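Local coordinates for dihydropteroate synthase (Xanthomonas albilineans, PDB 6OFW), which probably catalyses the condensation of para-aminobenzoate with 6-hydroxymethyl-7,8-dihydropterin diphosphate to form 7,8-dihydropteroate, a precursor of folate, at residues 25-30 against 261-266; 98-103 against 114-119; 122-127 against 141-146. One frame throughout, in Å; residues are numbered along the deposited sequence.

Contact 1. Residues 25-30 against 261-266; sequences IVNVTP and RVHDVA. With 22D (4-{[(2-amino-4-oxo-3,4-dihydropteridin-6-yl)methyl]amino}benzoic acid), chain E; SO4 (sulfate ion), chain F.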
loop_
_atom_site.group_PDB
_atom_site.type_symbol
_atom_site.label_atom_id
_atom_site.label_comp_id
_atom_site.label_asym_id
_atom_site.label_seq_id
_atom_site.Cartn_x
_atom_site.Cartn_y
_atom_site.Cartn_z
ATOM N N ILE B 25 9.834 12.828 -6.675
ATOM C CA ILE B 25 10.213 13.045 -8.077
ATOM C C ILE B 25 9.837 14.438 -8.549
ATOM O O ILE B 25 8.663 14.767 -8.587
ATOM C CB ILE B 25 9.579 11.956 -8.997
ATOM C CG1 ILE B 25 10.154 10.560 -8.660
ATOM C CG2 ILE B 25 9.806 12.304 -10.496
ATOM C CD1 ILE B 25 9.368 9.352 -9.230
ATOM N N VAL B 26 10.821 15.219 -8.994
ATOM C CA VAL B 26 10.550 16.553 -9.540
ATOM C C VAL B 26 11.072 16.569 -10.981
ATOM O O VAL B 26 12.276 16.692 -11.205
ATOM C CB VAL B 26 11.146 17.689 -8.667
ATOM C CG1 VAL B 26 10.841 19.058 -9.282
ATOM C CG2 VAL B 26 10.642 17.602 -7.221
ATOM N N ASN B 27 10.177 16.417 -11.954
ATOM C CA ASN B 27 10.564 16.395 -13.360
ATOM C C ASN B 27 10.436 17.764 -13.957
ATOM O O ASN B 27 9.348 18.348 -13.926
ATOM C CB ASN B 27 9.734 15.365 -14.142
ATOM C CG ASN B 27 10.116 13.928 -13.846
ATOM O OD1 ASN B 27 11.247 13.609 -13.479
ATOM N ND2 ASN B 27 9.179 13.026 -14.002
ATOM N N VAL B 28 11.540 18.284 -14.508
ATOM C CA VAL B 28 11.567 19.621 -15.099
ATOM C C VAL B 28 11.485 19.506 -16.624
ATOM O O VAL B 28 12.488 19.641 -17.308
ATOM C CB VAL B 28 12.788 20.469 -14.643
ATOM C CG1 VAL B 28 12.541 21.960 -14.925
ATOM C CG2 VAL B 28 13.118 20.237 -13.169
ATOM N N THR B 29 10.322 19.164 -17.147
ATOM C CA THR B 29 10.136 19.065 -18.603
ATOM C C THR B 29 8.799 19.708 -18.932
ATOM O O THR B 29 7.851 19.488 -18.179
ATOM C CB THR B 29 10.155 17.601 -19.112
ATOM O OG1 THR B 29 9.093 16.859 -18.501
ATOM C CG2 THR B 29 11.495 16.904 -18.920
ATOM N N PRO B 30 8.679 20.486 -20.040
ATOM C CA PRO B 30 7.366 21.082 -20.386
ATOM C C PRO B 30 6.209 20.079 -20.364
ATOM O O PRO B 30 5.147 20.385 -19.809
ATOM C CB PRO B 30 7.592 21.644 -21.792
ATOM C CG PRO B 30 9.056 21.920 -21.852
ATOM C CD PRO B 30 9.719 20.856 -21.023
ATOM N N ARG B 261 11.874 6.171 -4.512
ATOM C CA ARG B 261 11.718 7.264 -5.494
ATOM C C ARG B 261 10.301 7.254 -6.042
ATOM O O ARG B 261 9.954 6.379 -6.848
ATOM C CB ARG B 261 12.789 7.123 -6.608
ATOM C CG ARG B 261 12.812 8.312 -7.542
ATOM C CD ARG B 261 13.908 8.227 -8.593
ATOM N NE ARG B 261 13.817 9.379 -9.498
ATOM C CZ ARG B 261 13.003 9.462 -10.552
ATOM N NH1 ARG B 261 12.225 8.438 -10.885
ATOM N NH2 ARG B 261 12.982 10.556 -11.293
ATOM N N VAL B 262 9.476 8.198 -5.569
ATOM C CA VAL B 262 8.035 8.182 -5.859
ATOM C C VAL B 262 7.447 9.509 -6.358
ATOM O O VAL B 262 7.947 10.575 -6.035
ATOM C CB VAL B 262 7.237 7.671 -4.604
ATOM C CG1 VAL B 262 7.898 6.433 -3.969
ATOM C CG2 VAL B 262 7.070 8.758 -3.547
ATOM N N HIS B 263 6.335 9.422 -7.112
ATOM C CA HIS B 263 5.556 10.595 -7.526
ATOM C C HIS B 263 4.561 10.906 -6.392
ATOM O O HIS B 263 4.323 12.073 -6.072
ATOM C CB HIS B 263 4.736 10.289 -8.791
ATOM C CG HIS B 263 5.567 10.029 -10.004
ATOM N ND1 HIS B 263 5.835 8.748 -10.426
ATOM C CD2 HIS B 263 6.153 10.904 -10.855
ATOM C CE1 HIS B 263 6.582 8.876 -11.508
ATOM N NE2 HIS B 263 6.787 10.156 -11.807
ATOM N N ASP B 264 3.995 9.841 -5.780
ATOM C CA ASP B 264 2.922 9.920 -4.792
ATOM C C ASP B 264 3.458 9.907 -3.383
ATOM O O ASP B 264 3.415 8.907 -2.658
ATOM C CB ASP B 264 1.874 8.833 -5.061
ATOM C CG ASP B 264 1.447 8.874 -6.511
ATOM O OD1 ASP B 264 0.605 9.742 -6.865
ATOM O OD2 ASP B 264 1.985 8.084 -7.307
ATOM N N VAL B 265 3.971 11.070 -3.009
ATOM C CA VAL B 265 4.655 11.243 -1.735
ATOM C C VAL B 265 3.729 11.045 -0.534
ATOM O O VAL B 265 4.065 10.220 0.311
ATOM C CB VAL B 265 5.434 12.581 -1.662
ATOM C CG1 VAL B 265 6.005 12.804 -0.258
ATOM C CG2 VAL B 265 6.560 12.607 -2.706
ATOM N N ALA B 266 2.622 11.800 -0.426
ATOM C CA ALA B 266 1.726 11.703 0.777
ATOM C C ALA B 266 1.213 10.294 0.981
ATOM O O ALA B 266 1.233 9.783 2.110
ATOM C CB ALA B 266 0.552 12.673 0.660
HETATM C C7 22D E . 14.471 8.125 -13.639
HETATM N N8 22D E . 15.482 8.160 -12.595
HETATM C C8A 22D E . 15.630 7.147 -11.715
HETATM N N1 22D E . 16.582 7.267 -10.748
HETATM C C2 22D E . 16.788 6.198 -9.978
HETATM N N2 22D E . 17.790 6.206 -9.102
HETATM N N3 22D E . 16.032 5.060 -10.039
HETATM C C4 22D E . 14.975 4.857 -10.901
HETATM O O4 22D E . 14.331 3.818 -10.846
HETATM C C4A 22D E . 14.757 5.976 -11.808
HETATM N N5 22D E . 13.731 5.923 -12.733
HETATM C C6 22D E . 13.610 6.885 -13.566
HETATM C C9 22D E . 12.567 6.842 -14.650
HETATM N N10 22D E . 12.726 5.563 -15.315
HETATM C CBX 22D E . 11.723 4.869 -15.952
HETATM C CAR 22D E . 11.986 3.599 -16.463
HETATM C CAT 22D E . 10.950 2.803 -16.916
HETATM C CAQ 22D E . 10.425 5.370 -16.002
HETATM C CAS 22D E . 9.394 4.580 -16.476
HETATM C CBY 22D E . 9.636 3.274 -16.904
HETATM C CBV 22D E . 8.501 2.363 -17.166
HETATM O OAJ 22D E . 8.817 1.105 -17.303
HETATM O OXT 22D E . 7.362 2.785 -17.254
HETATM S S SO4 F . 9.920 9.470 -13.936
HETATM O O1 SO4 F . 11.020 10.402 -13.611
HETATM O O2 SO4 F . 9.952 8.402 -12.991
HETATM O O3 SO4 F . 8.653 10.167 -13.895
HETATM O O4 SO4 F . 10.142 8.951 -15.275
HETATM O O HOH W 1 13.582 13.317 -11.446
#
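Apolar packing starts with Ile25, whose side chain runs at about a right angle to that of Arg261 and serves two flat groups at once. Its CG1 lies over the centre of the Arg261 guanidinium, 3.6 Å from CZ, while its terminal CD1 makes a CH-pi contact with His263, 3.6 Å from the ring centroid and 8° off the normal. The opposite face of the guanidinium carries the pterin of the bound pteroic acid, 22D, with N8 3.5 Å from Arg261 CZ, so the cationic plane is sandwiched between an aliphatic branch and a heterocycle. An extended chain from CG to NE carries the arginine there.

Between the backbones, Ile25 N donates to Val262 O at 3.0 Å. This bond joins neighbouring parallel strands, 21-27 and 259-262, where the first and last strands of the TIM barrel meet; the side chains beyond it gather at the ligand end.

Polar contacts converge on a sulfate, probably from the crystallisation liquor. Arg261 NH2 gives sulfate O1 a nearly straight bond (3.0 Å, 170°), and NH1 binds O2. His263 NE2 and Asn27 ND2 share O3, at 2.8 Å and 2.9 Å respectively. A water accepts from Arg261 NH2 and can donate to Asn27 OD1. Behind this first shell, Asp61 forms a salt bridge with Arg261 NE, and Ser224 OG bonds His263 ND1, restraining the ring's rotation.

Contact 2. Residues 98-103 against 114-119; sequences LSVDTF and AGAGMI. With 22D (4-{[(2-amino-4-oxo-3,4-dihydropteridin-6-yl)methyl]amino}benzoic acid), chain E.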
loop_
_atom_site.group_PDB
_atom_site.type_symbol
_atom_site.label_atom_id
_atom_site.label_comp_id
_atom_site.label_asym_id
_atom_site.label_seq_id
_atom_site.Cartn_x
_atom_site.Cartn_y
_atom_site.Cartn_z
ATOM N N LEU B 98 18.651 17.850 -1.761
ATOM C CA LEU B 98 18.252 17.864 -3.153
ATOM C C LEU B 98 19.155 16.974 -3.964
ATOM O O LEU B 98 20.370 17.030 -3.852
ATOM C CB LEU B 98 18.215 19.304 -3.733
ATOM C CG LEU B 98 17.411 20.386 -2.976
ATOM C CD1 LEU B 98 17.497 21.721 -3.694
ATOM C CD2 LEU B 98 15.917 20.007 -2.862
ATOM N N SER B 99 18.559 16.098 -4.737
ATOM C CA SER B 99 19.289 15.208 -5.606
ATOM C C SER B 99 19.146 15.699 -7.031
ATOM O O SER B 99 18.089 16.191 -7.407
ATOM C CB SER B 99 18.724 13.798 -5.502
ATOM O OG SER B 99 19.271 12.971 -6.517
ATOM N N VAL B 100 20.196 15.533 -7.832
ATOM C CA VAL B 100 20.129 15.850 -9.253
ATOM C C VAL B 100 20.159 14.548 -10.023
ATOM O O VAL B 100 21.058 13.714 -9.846
ATOM C CB VAL B 100 21.139 16.917 -9.738
ATOM C CG1 VAL B 100 22.579 16.471 -9.526
ATOM C CG2 VAL B 100 20.878 17.301 -11.186
ATOM N N ASP B 101 19.145 14.340 -10.834
ATOM C CA ASP B 101 19.030 13.125 -11.626
ATOM C C ASP B 101 19.689 13.395 -12.974
ATOM O O ASP B 101 19.066 13.987 -13.867
ATOM C CB ASP B 101 17.563 12.744 -11.787
ATOM C CG ASP B 101 17.296 11.342 -12.298
ATOM O OD1 ASP B 101 18.116 10.823 -13.063
ATOM O OD2 ASP B 101 16.249 10.775 -11.943
ATOM N N THR B 102 20.969 13.007 -13.104
ATOM C CA THR B 102 21.753 13.235 -14.325
ATOM C C THR B 102 22.886 12.244 -14.447
ATOM O O THR B 102 23.360 11.742 -13.425
ATOM C CB THR B 102 22.281 14.692 -14.372
ATOM O OG1 THR B 102 22.835 14.955 -15.666
ATOM C CG2 THR B 102 23.293 15.020 -13.258
ATOM N N PHE B 103 23.310 11.953 -15.699
ATOM C CA PHE B 103 24.462 11.102 -15.989
ATOM C C PHE B 103 25.624 11.953 -16.534
ATOM O O PHE B 103 26.719 11.438 -16.720
ATOM C CB PHE B 103 24.109 9.954 -16.961
ATOM C CG PHE B 103 23.591 10.327 -18.326
ATOM C CD1 PHE B 103 24.472 10.601 -19.374
ATOM C CD2 PHE B 103 22.228 10.297 -18.601
ATOM C CE1 PHE B 103 23.992 10.906 -20.658
ATOM C CE2 PHE B 103 21.750 10.584 -19.888
ATOM C CZ PHE B 103 22.633 10.911 -20.898
ATOM N N ALA B 114 25.019 24.835 -7.694
ATOM C CA ALA B 114 23.730 25.515 -7.507
ATOM C C ALA B 114 23.011 25.166 -6.199
ATOM O O ALA B 114 22.054 25.851 -5.840
ATOM C CB ALA B 114 22.823 25.240 -8.706
ATOM N N GLY B 115 23.445 24.110 -5.513
ATOM C CA GLY B 115 22.832 23.692 -4.255
ATOM C C GLY B 115 22.432 22.231 -4.122
ATOM O O GLY B 115 21.984 21.820 -3.049
ATOM N N ALA B 116 22.574 21.424 -5.183
ATOM C CA ALA B 116 22.269 19.992 -5.113
ATOM C C ALA B 116 23.200 19.325 -4.116
ATOM O O ALA B 116 24.384 19.656 -4.069
ATOM C CB ALA B 116 22.417 19.335 -6.485
ATOM N N GLY B 117 22.657 18.414 -3.322
ATOM C CA GLY B 117 23.397 17.675 -2.308
ATOM C C GLY B 117 23.625 16.213 -2.590
ATOM O O GLY B 117 24.273 15.530 -1.795
ATOM N N MET B 118 23.130 15.707 -3.725
ATOM C CA MET B 118 23.283 14.296 -4.074
ATOM C C MET B 118 23.209 14.167 -5.579
ATOM O O MET B 118 22.516 14.952 -6.232
ATOM C CB MET B 118 22.130 13.487 -3.403
ATOM C CG MET B 118 22.021 12.013 -3.833
ATOM S SD MET B 118 20.625 11.117 -3.077
ATOM C CE MET B 118 21.064 11.221 -1.398
ATOM N N ILE B 119 23.880 13.158 -6.124
ATOM C CA ILE B 119 23.836 12.862 -7.557
ATOM C C ILE B 119 23.143 11.523 -7.737
ATOM O O ILE B 119 23.554 10.507 -7.157
ATOM C CB ILE B 119 25.242 12.883 -8.232
ATOM C CG1 ILE B 119 25.846 14.310 -8.181
ATOM C CG2 ILE B 119 25.156 12.390 -9.696
ATOM C CD1 ILE B 119 27.311 14.348 -8.169
HETATM C C7 22D E . 14.471 8.125 -13.639
HETATM N N8 22D E . 15.482 8.160 -12.595
HETATM C C8A 22D E . 15.630 7.147 -11.715
HETATM N N1 22D E . 16.582 7.267 -10.748
HETATM C C2 22D E . 16.788 6.198 -9.978
HETATM N N2 22D E . 17.790 6.206 -9.102
HETATM N N3 22D E . 16.032 5.060 -10.039
HETATM C C4 22D E . 14.975 4.857 -10.901
HETATM O O4 22D E . 14.331 3.818 -10.846
HETATM C C4A 22D E . 14.757 5.976 -11.808
HETATM N N5 22D E . 13.731 5.923 -12.733
HETATM C C6 22D E . 13.610 6.885 -13.566
HETATM C C9 22D E . 12.567 6.842 -14.650
HETATM N N10 22D E . 12.726 5.563 -15.315
HETATM C CBX 22D E . 11.723 4.869 -15.952
HETATM C CAR 22D E . 11.986 3.599 -16.463
HETATM C CAT 22D E . 10.950 2.803 -16.916
HETATM C CAQ 22D E . 10.425 5.370 -16.002
HETATM C CAS 22D E . 9.394 4.580 -16.476
HETATM C CBY 22D E . 9.636 3.274 -16.904
HETATM C CBV 22D E . 8.501 2.363 -17.166
HETATM O OAJ 22D E . 8.817 1.105 -17.303
HETATM O OXT 22D E . 7.362 2.785 -17.254
#
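Leu98 O receives two backbone donors at the start of the second strand: Gly117 N, just before it, at 2.7 Å and in the carbonyl plane, and Met118 N in a weak, strongly bent bond. Two residues on, Val100 N returns a bond to Met118 O at 2.9 Å. That same carbonyl lies 3.3 Å from Ser99 CA in a CA-H...O contact. Ser99 pairs with Met118 and Val100 with Ile119 in parallel register.

Side chains sort onto the two faces of the sheet. With Ser99 and Met118, the hydroxyl lies alongside the thioether chain, Ser99 OG being 4.0 Å from Met118 CG. On the other face, Val100 and Ile119 stand side by side and point the same way; Val100 CG1, placed between its own N and carbonyl carbon (chi1 61°), reaches Ile119 CG1 at 4.1 Å and Ala116 CB at 4.2 Å.

Farther out, Ser99 OG is hydrogen-bonded to Asp61, while Ala111 of helix 105-114 packs on Val100 and Met108 on Ile119. Asp101 continues the strand to the ligand, its OD2 2.8 Å from N8 of the pterin in 22D. Gly115, at positive phi, ends the helix in a Schellman motif and turns the chain into the second strand. Strand 98-101, helix 105-114 and strand 118-121 thus make a classic beta-alpha-beta crossover, the repeating element of a TIM barrel, here with the pterin site at the strands' C-terminal end.

Contact 3. Residues 122-127 against 141-146; sequences VQALRQ and VVLMHM. With 22D (4-{[(2-amino-4-oxo-3,4-dihydropteridin-6-yl)methyl]amino}benzoic acid), chain E.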
loop_
_atom_site.group_PDB
_atom_site.type_symbol
_atom_site.label_atom_id
_atom_site.label_comp_id
_atom_site.label_asym_id
_atom_site.label_seq_id
_atom_site.Cartn_x
_atom_site.Cartn_y
_atom_site.Cartn_z
ATOM N N VAL B 122 21.709 7.378 -13.355
ATOM C CA VAL B 122 21.205 6.189 -14.077
ATOM C C VAL B 122 22.337 5.379 -14.738
ATOM O O VAL B 122 22.161 4.196 -15.004
ATOM C CB VAL B 122 20.081 6.498 -15.112
ATOM C CG1 VAL B 122 18.823 7.029 -14.428
ATOM C CG2 VAL B 122 20.559 7.444 -16.228
ATOM N N GLN B 123 23.467 6.032 -15.041
ATOM C CA GLN B 123 24.622 5.402 -15.685
ATOM C C GLN B 123 25.694 4.924 -14.706
ATOM O O GLN B 123 26.728 4.418 -15.146
ATOM C CB GLN B 123 25.213 6.344 -16.741
ATOM C CG GLN B 123 24.416 6.340 -18.047
ATOM C CD GLN B 123 24.698 5.102 -18.859
ATOM O OE1 GLN B 123 23.835 4.230 -19.026
ATOM N NE2 GLN B 123 25.923 4.985 -19.364
ATOM N N ALA B 124 25.435 5.033 -13.380
ATOM C CA ALA B 124 26.344 4.596 -12.300
ATOM C C ALA B 124 27.814 5.062 -12.519
ATOM O O ALA B 124 28.761 4.278 -12.400
ATOM C CB ALA B 124 26.270 3.095 -12.131
ATOM N N LEU B 125 27.977 6.353 -12.875
ATOM C CA LEU B 125 29.267 7.034 -13.126
ATOM C C LEU B 125 30.060 6.467 -14.291
ATOM O O LEU B 125 31.294 6.591 -14.318
ATOM C CB LEU B 125 30.135 7.104 -11.838
ATOM C CG LEU B 125 29.413 7.668 -10.609
ATOM C CD1 LEU B 125 30.283 7.625 -9.399
ATOM C CD2 LEU B 125 28.860 9.068 -10.879
ATOM N N ARG B 126 29.373 5.893 -15.284
ATOM C CA ARG B 126 30.042 5.339 -16.462
ATOM C C ARG B 126 30.346 6.389 -17.541
ATOM O O ARG B 126 31.165 6.113 -18.423
ATOM C CB ARG B 126 29.270 4.146 -17.048
ATOM C CG ARG B 126 29.416 2.882 -16.211
ATOM C CD ARG B 126 28.700 1.712 -16.858
ATOM N NE ARG B 126 27.238 1.832 -16.798
ATOM C CZ ARG B 126 26.401 1.125 -17.551
ATOM N NH1 ARG B 126 26.867 0.239 -18.424
ATOM N NH2 ARG B 126 25.090 1.296 -17.437
ATOM N N GLN B 127 29.697 7.577 -17.495
ATOM C CA GLN B 127 30.013 8.635 -18.467
ATOM C C GLN B 127 31.432 9.151 -18.214
ATOM O O GLN B 127 31.790 9.396 -17.058
ATOM C CB GLN B 127 29.059 9.819 -18.369
ATOM C CG GLN B 127 27.855 9.737 -19.275
ATOM C CD GLN B 127 28.160 9.961 -20.735
ATOM O OE1 GLN B 127 28.672 11.000 -21.179
ATOM N NE2 GLN B 127 27.825 8.977 -21.519
ATOM N N VAL B 141 26.116 9.599 -3.901
ATOM C CA VAL B 141 25.831 9.244 -5.297
ATOM C C VAL B 141 25.082 7.926 -5.363
ATOM O O VAL B 141 25.490 6.949 -4.722
ATOM C CB VAL B 141 27.100 9.216 -6.197
ATOM C CG1 VAL B 141 28.176 8.271 -5.658
ATOM C CG2 VAL B 141 26.754 8.877 -7.656
ATOM N N VAL B 142 24.020 7.889 -6.206
ATOM C CA VAL B 142 23.245 6.690 -6.479
ATOM C C VAL B 142 23.826 6.014 -7.704
ATOM O O VAL B 142 23.862 6.621 -8.773
ATOM C CB VAL B 142 21.731 6.978 -6.712
ATOM C CG1 VAL B 142 20.969 5.684 -7.008
ATOM C CG2 VAL B 142 21.120 7.727 -5.538
ATOM N N LEU B 143 24.205 4.733 -7.551
ATOM C CA LEU B 143 24.741 3.880 -8.597
ATOM C C LEU B 143 23.625 2.938 -9.051
ATOM O O LEU B 143 23.282 1.990 -8.347
ATOM C CB LEU B 143 25.970 3.091 -8.079
ATOM C CG LEU B 143 27.146 3.893 -7.507
ATOM C CD1 LEU B 143 28.268 2.953 -7.013
ATOM C CD2 LEU B 143 27.718 4.871 -8.532
ATOM N N MET B 144 22.990 3.262 -10.183
ATOM C CA MET B 144 21.872 2.488 -10.693
ATOM C C MET B 144 22.290 1.505 -11.750
ATOM O O MET B 144 23.238 1.777 -12.491
ATOM C CB MET B 144 20.808 3.428 -11.290
ATOM C CG MET B 144 19.400 2.811 -11.348
ATOM S SD MET B 144 18.271 3.769 -12.415
ATOM C CE MET B 144 18.808 3.219 -13.999
ATOM N N HIS B 145 21.541 0.423 -11.874
ATOM C CA HIS B 145 21.832 -0.553 -12.933
ATOM C C HIS B 145 20.921 -0.318 -14.134
ATOM O O HIS B 145 19.743 -0.275 -13.972
ATOM C CB HIS B 145 21.592 -1.970 -12.471
ATOM C CG HIS B 145 21.581 -2.940 -13.598
ATOM N ND1 HIS B 145 20.466 -3.204 -14.315
ATOM C CD2 HIS B 145 22.541 -3.734 -14.099
ATOM C CE1 HIS B 145 20.730 -4.097 -15.221
ATOM N NE2 HIS B 145 21.988 -4.427 -15.127
ATOM N N MET B 146 21.535 -0.171 -15.296
ATOM C CA MET B 146 20.824 -0.107 -16.596
ATOM C C MET B 146 21.728 -0.766 -17.640
ATOM O O MET B 146 22.906 -0.574 -17.556
ATOM C CB MET B 146 20.304 1.286 -16.981
ATOM C CG MET B 146 21.306 2.294 -17.471
ATOM S SD MET B 146 20.570 3.842 -18.073
ATOM C CE MET B 146 19.706 3.277 -19.520
HETATM C C7 22D E . 14.471 8.125 -13.639
HETATM N N8 22D E . 15.482 8.160 -12.595
HETATM C C8A 22D E . 15.630 7.147 -11.715
HETATM N N1 22D E . 16.582 7.267 -10.748
HETATM C C2 22D E . 16.788 6.198 -9.978
HETATM N N2 22D E . 17.790 6.206 -9.102
HETATM N N3 22D E . 16.032 5.060 -10.039
HETATM C C4 22D E . 14.975 4.857 -10.901
HETATM O O4 22D E . 14.331 3.818 -10.846
HETATM C C4A 22D E . 14.757 5.976 -11.808
HETATM N N5 22D E . 13.731 5.923 -12.733
HETATM C C6 22D E . 13.610 6.885 -13.566
HETATM C C9 22D E . 12.567 6.842 -14.650
HETATM N N10 22D E . 12.726 5.563 -15.315
HETATM C CBX 22D E . 11.723 4.869 -15.952
HETATM C CAR 22D E . 11.986 3.599 -16.463
HETATM C CAT 22D E . 10.950 2.803 -16.916
HETATM C CAQ 22D E . 10.425 5.370 -16.002
HETATM C CAS 22D E . 9.394 4.580 -16.476
HETATM C CBY 22D E . 9.636 3.274 -16.904
HETATM C CBV 22D E . 8.501 2.363 -17.166
HETATM O OAJ 22D E . 8.817 1.105 -17.303
HETATM O OXT 22D E . 7.362 2.785 -17.254
HETATM O O HOH W 2 24.090 2.197 -14.973
HETATM O O HOH W 3 25.386 -2.296 -18.762
#
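A loop at the C-terminal end of a TIM-barrel strand, where such enzymes bind their substrates, here folds back on the next strand: residues 122-127 pack along strand 141-144 and the two residues beyond it. A type I' turn from Gln123 to Arg126 shapes the loop.

Val122 and Met144 lie side by side, pointing the same way. The methionine's CG is anti to its backbone N (chi1 -157°), and a bend at chi3 brings methyl CE within 3.7 Å of Val122 CB. Its sulfur meets the pterin of 22D, SD standing 3.5 Å from N3, so one side chain bridges loop and ligand. Met146 crosses obliquely beside it, its SD also against Val122 and 3.4 Å from Gln123 OE1.

Further along the loop, Ala124 sets its methyl against Leu143, CB to CB 4.1 Å. Leu125 meets Val141 tip to tip, CD2 being 3.9 Å from CG2, and slants across Leu143.

Arg126 supplies the polar closure. Its NE donates to Gln123 O at 3.1 Å, with the acceptor in the guanidinium plane; Arg126 N reaches the same oxygen from the opposite face of the carbonyl. The backbone bond closes the turn, and the NE bond restrains the guanidinium as NH2 extends to Met146 O at 2.9 Å, a bent bond of 133°. A water held by this NH2 also donates to Val122 O and Met144 O, stitching the two segments together.

Helix 130-137 backs Leu125 and Val141, and helix 162-179 packs on Ala124 and Arg126 through Phe169. In the sheet, strand 187-190 runs parallel beside 141-144, bringing Asp190, which hydrogen-bonds 22D, against Val142 and Met144.

In the fold
From the N terminus, the chain enters the barrel on strand 21-27, and the first half of contact 1 waits there for a partner 231 residues later. Contact 2 then closes a short loop around helix 105-114. Contact 3 follows in series, spanning helix 130-137, so both local closures nest within the long loop that contact 1 finally shuts when strand 259-262 docks beside the first strand. Contacts 2 and 3 adjoin in the sheet, through a probable Ile119 O to Val142 N hydrogen bond, whereas contacts 1 and 3 lie on opposite sides of the chain's centre. All three nevertheless reach 22D, and Asp101 approaches Arg261 between contacts 2 and 1.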